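Local structure of putative alpha-L-fucosidase (Bacteroides thetaiotaomicron, 3EYP) at residues 167-178 and 196-204. The protein is probably an alpha-L-fucosidase of glycosyl hydrolase family 29, cleaving terminal alpha-L-fucose from glycans. Numbering follows the deposited sequence.
Sequences GAGADELTTPVY and GTKNSYPFA
K198 and D171 form a salt bridge, NZ to OD1 at 3.0 Å. The ammonium meets the syn side of the carboxylate, out of its plane. NZ, at the end of a chain extended beyond CG, also donates to G167 O at 2.8 Å. It comes from above that carbonyl plane; A170 N, closing the type II turn G167-A170, bonds the same oxygen from the opposite face. A methionine for K198 would probably leave D171 without its mate and the turn carbonyl with one donor fewer.

Two further hydrogen bonds tie N199 to the loop end and the first helical turn. Its ND2 gives a nearly straight bond to L173 O (2.7 Å, 165°). T175 OG1 donates to N199 O at 2.9 Å, in the carbonyl plane, on a lone pair.

Y178 OH is hydrogen-bonded to two waters. One also bridges A170 O and N199 N; the other donates to T197 OG1, which also bonds W165 O.

S200 CB lies over one face of the Y178 ring, a CH-pi contact 3.7 Å from the centroid. F203 CD2 packs on Y178 CB, and T175 CG2 meets P202 CG tip to tip.

In this TIM-barrel beta-alpha-beta crossover, the loop after strand 162-164 and the first turn of helix 175-188 meet the loop after adjacent parallel strand 193-195. W181 meets Y178 edge-to-face, Y182 stacks on F203, and helix 226-230 touches N199 and Y201.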
loop_
_atom_site.group_PDB
_atom_site.type_symbol
_atom_site.label_atom_id
_atom_site.label_comp_id
_atom_site.label_asym_id
_atom_site.label_seq_id
_atom_site.Cartn_x
_atom_site.Cartn_y
_atom_site.Cartn_z
ATOM N N GLY A 167 5.418 7.994 12.391
ATOM C CA GLY A 167 5.043 9.102 13.269
ATOM C C GLY A 167 5.153 8.834 14.769
ATOM O O GLY A 167 5.162 9.768 15.599
ATOM N N ALA A 168 5.265 7.570 15.111
ATOM C CA ALA A 168 5.333 7.175 16.548
ATOM C C ALA A 168 6.490 7.881 17.241
ATOM O O ALA A 168 7.653 7.809 16.821
ATOM C CB ALA A 168 5.481 5.692 16.713
ATOM N N GLY A 169 6.127 8.561 18.295
ATOM C CA GLY A 169 7.030 9.395 19.078
ATOM C C GLY A 169 7.711 10.575 18.452
ATOM O O GLY A 169 8.618 11.128 19.056
ATOM N N ALA A 170 7.263 10.986 17.266
ATOM C CA ALA A 170 7.948 12.006 16.455
ATOM C C ALA A 170 7.469 13.447 16.662
ATOM O O ALA A 170 7.736 14.333 15.883
ATOM C CB ALA A 170 7.859 11.649 14.937
ATOM N N ASP A 171 6.785 13.667 17.754
ATOM C CA ASP A 171 6.066 14.936 17.961
ATOM C C ASP A 171 6.980 16.135 18.156
ATOM O O ASP A 171 6.608 17.253 17.847
ATOM C CB ASP A 171 5.105 14.753 19.131
ATOM C CG ASP A 171 4.477 13.364 19.120
ATOM O OD1 ASP A 171 3.399 13.292 18.462
ATOM O OD2 ASP A 171 5.108 12.350 19.701
ATOM N N GLU A 172 8.205 15.881 18.590
ATOM C CA GLU A 172 9.173 16.964 18.840
ATOM C C GLU A 172 9.772 17.448 17.527
ATOM O O GLU A 172 10.378 18.531 17.444
ATOM C CB GLU A 172 10.337 16.534 19.775
ATOM C CG GLU A 172 9.963 15.983 21.143
ATOM C CD GLU A 172 11.213 15.504 21.962
ATOM O OE1 GLU A 172 12.381 15.660 21.462
ATOM O OE2 GLU A 172 11.011 14.994 23.099
ATOM N N LEU A 173 9.652 16.622 16.504
ATOM C CA LEU A 173 10.260 16.917 15.211
ATOM C C LEU A 173 9.377 17.912 14.430
ATOM O O LEU A 173 8.190 17.697 14.218
ATOM C CB LEU A 173 10.476 15.634 14.418
ATOM C CG LEU A 173 11.292 14.590 15.169
ATOM C CD1 LEU A 173 11.401 13.328 14.299
ATOM C CD2 LEU A 173 12.666 15.172 15.428
ATOM N N THR A 174 9.983 19.022 14.066
ATOM C CA THR A 174 9.264 20.134 13.448
ATOM C C THR A 174 9.301 20.089 11.963
ATOM O O THR A 174 10.141 19.443 11.363
ATOM C CB THR A 174 9.884 21.488 13.831
ATOM O OG1 THR A 174 11.224 21.546 13.361
ATOM C CG2 THR A 174 9.871 21.691 15.308
ATOM N N THR A 175 8.443 20.901 11.350
ATOM C CA THR A 175 8.332 20.853 9.888
ATOM C C THR A 175 9.657 21.183 9.212
ATOM O O THR A 175 10.059 20.508 8.262
ATOM C CB THR A 175 7.130 21.716 9.350
ATOM O OG1 THR A 175 5.979 21.163 9.911
ATOM C CG2 THR A 175 6.908 21.581 7.864
ATOM N N PRO A 176 10.365 22.214 9.702
ATOM C CA PRO A 176 11.630 22.579 9.049
ATOM C C PRO A 176 12.730 21.503 9.126
ATOM O O PRO A 176 13.573 21.432 8.255
ATOM C CB PRO A 176 12.060 23.847 9.808
ATOM C CG PRO A 176 10.727 24.480 10.256
ATOM C CD PRO A 176 9.923 23.241 10.663
ATOM N N VAL A 177 12.685 20.700 10.159
ATOM C CA VAL A 177 13.547 19.493 10.274
ATOM C C VAL A 177 13.278 18.489 9.131
ATOM O O VAL A 177 14.175 18.083 8.397
ATOM C CB VAL A 177 13.322 18.768 11.615
ATOM C CG1 VAL A 177 13.966 17.338 11.632
ATOM C CG2 VAL A 177 13.845 19.602 12.782
ATOM N N TYR A 178 12.018 18.134 8.973
ATOM C CA TYR A 178 11.618 17.238 7.887
ATOM C C TYR A 178 11.949 17.858 6.514
ATOM O O TYR A 178 12.255 17.134 5.539
ATOM C CB TYR A 178 10.121 16.869 7.965
ATOM C CG TYR A 178 9.731 15.930 9.050
ATOM C CD1 TYR A 178 9.858 14.551 8.892
ATOM C CD2 TYR A 178 9.123 16.412 10.228
ATOM C CE1 TYR A 178 9.415 13.656 9.900
ATOM C CE2 TYR A 178 8.769 15.560 11.228
ATOM C CZ TYR A 178 8.897 14.179 11.071
ATOM O OH TYR A 178 8.464 13.345 12.076
ATOM N N GLY A 196 4.672 9.949 4.810
ATOM C CA GLY A 196 4.887 11.029 5.792
ATOM C C GLY A 196 3.753 11.154 6.786
ATOM O O GLY A 196 2.579 10.954 6.480
ATOM N N THR A 197 4.148 11.432 8.000
ATOM C CA THR A 197 3.228 11.563 9.114
ATOM C C THR A 197 3.526 12.857 9.848
ATOM O O THR A 197 4.622 13.425 9.781
ATOM C CB THR A 197 3.430 10.418 10.088
ATOM O OG1 THR A 197 4.852 10.310 10.377
ATOM C CG2 THR A 197 2.867 9.097 9.495
ATOM N N LYS A 198 2.511 13.305 10.540
ATOM C CA LYS A 198 2.625 14.434 11.459
ATOM C C LYS A 198 3.266 15.639 10.794
ATOM O O LYS A 198 2.755 16.152 9.748
ATOM C CB LYS A 198 3.294 13.961 12.755
ATOM C CG LYS A 198 2.338 13.189 13.631
ATOM C CD LYS A 198 3.024 12.470 14.837
ATOM C CE LYS A 198 2.122 11.535 15.551
ATOM N NZ LYS A 198 2.875 10.909 16.660
ATOM N N ASN A 199 4.374 16.136 11.352
ATOM C CA ASN A 199 4.897 17.422 10.865
ATOM C C ASN A 199 5.578 17.399 9.516
ATOM O O ASN A 199 5.964 18.427 9.009
ATOM C CB ASN A 199 5.742 18.135 11.924
ATOM C CG ASN A 199 4.921 18.469 13.160
ATOM O OD1 ASN A 199 3.754 18.891 13.046
ATOM N ND2 ASN A 199 5.505 18.247 14.352
ATOM N N SER A 200 5.639 16.215 8.924
ATOM C CA SER A 200 6.181 16.043 7.540
ATOM C C SER A 200 5.137 16.230 6.471
ATOM O O SER A 200 5.412 16.017 5.285
ATOM C CB SER A 200 6.782 14.659 7.336
ATOM O OG SER A 200 5.791 13.621 7.391
ATOM N N TYR A 201 3.931 16.577 6.921
ATOM C CA TYR A 201 2.730 16.620 6.047
ATOM C C TYR A 201 2.887 17.333 4.698
ATOM O O TYR A 201 2.334 16.874 3.719
ATOM C CB TYR A 201 1.466 17.125 6.793
ATOM C CG TYR A 201 1.576 18.569 7.175
ATOM C CD1 TYR A 201 1.110 19.564 6.322
ATOM C CD2 TYR A 201 2.235 18.955 8.320
ATOM C CE1 TYR A 201 1.230 20.871 6.644
ATOM C CE2 TYR A 201 2.359 20.296 8.658
ATOM C CZ TYR A 201 1.848 21.244 7.816
ATOM O OH TYR A 201 1.983 22.588 8.138
ATOM N N PRO A 202 3.718 18.375 4.607
ATOM C CA PRO A 202 3.826 19.010 3.301
ATOM C C PRO A 202 4.688 18.277 2.314
ATOM O O PRO A 202 4.750 18.654 1.150
ATOM C CB PRO A 202 4.505 20.351 3.598
ATOM C CG PRO A 202 4.865 20.364 4.979
ATOM C CD PRO A 202 4.318 19.175 5.684
ATOM N N PHE A 203 5.371 17.244 2.806
ATOM C CA PHE A 203 6.322 16.520 2.009
ATOM C C PHE A 203 5.856 15.110 1.643
ATOM O O PHE A 203 6.477 14.392 0.862
ATOM C CB PHE A 203 7.656 16.485 2.739
ATOM C CG PHE A 203 8.067 17.818 3.266
ATOM C CD1 PHE A 203 8.302 18.867 2.378
ATOM C CD2 PHE A 203 8.232 18.037 4.618
ATOM C CE1 PHE A 203 8.731 20.103 2.856
ATOM C CE2 PHE A 203 8.619 19.293 5.101
ATOM C CZ PHE A 203 8.856 20.315 4.223
ATOM N N ALA A 204 4.775 14.707 2.263
ATOM C CA ALA A 204 4.264 13.354 2.091
ATOM C C ALA A 204 3.725 13.166 0.686
ATOM O O ALA A 204 3.011 14.035 0.155
ATOM C CB ALA A 204 3.125 13.111 3.126
HETATM O O HOH W 1 6.326 15.022 13.495
HETATM O O HOH W 2 7.519 10.972 11.406
#